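Local coordinates for biliverdin reductase (Synechocystis sp., PDB 5B3U), which probably reduces biliverdin to bilirubin with NADPH as hydride donor, as a member of the Gfo/Idh/MocA oxidoreductase family, at residues Thr21-Gln26 and Ser282-Phe287. Residues are numbered along the deposited sequence; the frame is centred on the assembly and turned at random.
With PO4 (phosphate ion), chain D.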
# COMPACT_ATOMS: atom_id res chain seq x y z
N THR A 21 8.02 -10.27 4.90
CA THR A 21 7.53 -11.12 5.98
C THR A 21 6.40 -10.47 6.78
O THR A 21 6.04 -11.00 7.84
CB THR A 21 8.67 -11.50 6.93
OG1 THR A 21 9.47 -10.34 7.22
CG2 THR A 21 9.55 -12.57 6.31
N GLY A 22 5.84 -9.35 6.32
CA GLY A 22 4.79 -8.66 7.03
C GLY A 22 3.41 -9.17 6.68
O GLY A 22 3.24 -10.22 6.05
N TYR A 23 2.40 -8.39 7.09
CA TYR A 23 1.01 -8.78 6.93
C TYR A 23 0.70 -9.22 5.51
O TYR A 23 0.16 -10.31 5.29
CB TYR A 23 0.09 -7.62 7.34
CG TYR A 23 -1.39 -7.96 7.36
CD1 TYR A 23 -2.01 -8.34 8.54
CD2 TYR A 23 -2.16 -7.89 6.20
CE1 TYR A 23 -3.36 -8.65 8.57
CE2 TYR A 23 -3.50 -8.20 6.22
CZ TYR A 23 -4.10 -8.57 7.40
OH TYR A 23 -5.44 -8.88 7.43
N ALA A 24 1.03 -8.38 4.53
CA ALA A 24 0.72 -8.70 3.14
C ALA A 24 1.41 -9.99 2.70
O ALA A 24 0.84 -10.77 1.94
CB ALA A 24 1.13 -7.54 2.23
N ALA A 25 2.63 -10.23 3.18
CA ALA A 25 3.34 -11.44 2.81
C ALA A 25 2.63 -12.69 3.32
O ALA A 25 2.53 -13.69 2.61
CB ALA A 25 4.78 -11.39 3.32
N GLN A 26 2.11 -12.63 4.55
CA GLN A 26 1.57 -13.83 5.17
C GLN A 26 0.22 -14.23 4.57
O GLN A 26 -0.04 -15.42 4.36
CB GLN A 26 1.46 -13.64 6.68
CG GLN A 26 2.66 -12.93 7.29
CD GLN A 26 2.54 -12.73 8.79
OE1 GLN A 26 2.00 -13.59 9.49
NE2 GLN A 26 3.02 -11.60 9.27
N SER A 282 -12.96 -8.12 6.38
CA SER A 282 -11.56 -8.41 6.68
C SER A 282 -10.69 -8.17 5.45
O SER A 282 -11.13 -8.32 4.30
CB SER A 282 -11.40 -9.85 7.15
OG SER A 282 -10.05 -10.14 7.47
N ARG A 283 -9.44 -7.78 5.69
CA ARG A 283 -8.47 -7.71 4.61
C ARG A 283 -8.06 -9.10 4.15
O ARG A 283 -7.63 -9.27 3.00
CB ARG A 283 -7.25 -6.91 5.05
CG ARG A 283 -7.47 -5.40 5.13
CD ARG A 283 -6.43 -4.75 6.02
NE ARG A 283 -6.33 -5.42 7.32
CZ ARG A 283 -5.29 -5.34 8.14
NH1 ARG A 283 -4.24 -4.60 7.80
NH2 ARG A 283 -5.30 -5.99 9.29
N ARG A 284 -8.19 -10.10 5.04
CA ARG A 284 -7.89 -11.47 4.66
C ARG A 284 -8.70 -11.89 3.44
O ARG A 284 -8.17 -12.56 2.54
CB ARG A 284 -8.19 -12.40 5.85
CG ARG A 284 -7.47 -12.04 7.14
CD ARG A 284 -7.58 -13.17 8.15
NE ARG A 284 -6.36 -13.97 8.22
CZ ARG A 284 -6.26 -15.23 7.80
NH1 ARG A 284 -7.31 -15.85 7.29
NH2 ARG A 284 -5.10 -15.86 7.91
N GLY A 285 -9.97 -11.50 3.39
CA GLY A 285 -10.81 -11.88 2.26
C GLY A 285 -10.40 -11.21 0.96
O GLY A 285 -10.41 -11.85 -0.10
N LEU A 286 -10.03 -9.93 1.02
CA LEU A 286 -9.63 -9.22 -0.18
C LEU A 286 -8.28 -9.69 -0.70
O LEU A 286 -8.06 -9.72 -1.92
CB LEU A 286 -9.60 -7.71 0.08
CG LEU A 286 -10.91 -7.09 0.59
CD1 LEU A 286 -10.64 -5.73 1.20
CD2 LEU A 286 -11.92 -6.99 -0.54
N PHE A 287 -7.37 -10.08 0.20
CA PHE A 287 -6.11 -10.66 -0.24
C PHE A 287 -6.34 -12.00 -0.93
O PHE A 287 -5.65 -12.32 -1.91
CB PHE A 287 -5.16 -10.82 0.95
CG PHE A 287 -4.21 -9.67 1.13
CD1 PHE A 287 -3.49 -9.18 0.05
CD2 PHE A 287 -4.05 -9.08 2.37
CE1 PHE A 287 -2.62 -8.11 0.22
CE2 PHE A 287 -3.18 -8.01 2.54
CZ PHE A 287 -2.46 -7.53 1.46
P PO4 D . -8.43 -7.64 9.42
O1 PO4 D . -9.48 -8.66 9.79
O2 PO4 D . -8.83 -6.96 8.13
O3 PO4 D . -8.31 -6.63 10.53
O4 PO4 D . -7.09 -8.31 9.24
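Y23 and R283 stack where the dinucleotide-binding turn of the Rossmann domain, at the start of helix 23-33, meets the N-terminal end of helix 283-300. The evidence for a cation-pi pair is that R283 CZ sits 4.0 Å from the centroid of the Y23 ring, 28° off the ring normal. The two planes differ by 21°, which makes the pair a stack as well. With CG anti to the backbone N (chi1 -174°), the phenol of Y23 reaches across to the second helix, while R283 bends at chi3 to lay its guanidinium over one ring face. R283 NH1 also bonds to the backbone O of E134.

Apolar contacts add a second kind of packing. F287 CE2 lies 3.7 Å from Y23 CE2, at the edge of each ring, and F287 CZ is equally close to A24 CB.

Polar bonds converge on a phosphate ion, probably from the crystallisation liquor. Y23 OH donates to its O4, which R283 NH2 also binds at the guanidinium edge. O2 is gripped twice by R283, from the backbone N and from NE (3.0 Å), both bonds nearly straight. Replacing Y23 with an alanine would probably leave the R283 guanidinium without its aromatic support and deprive phosphate O4 of a donor. Y23 and A24 are NADP(+)-binding residues, so the ion lies next to the cofactor site and may occupy a position suited to an anionic group. S282, the N-cap residue, serves both helix and ion: its OG accepts from R284 N (3.1 Å) and donates to phosphate O1 at 2.8 Å.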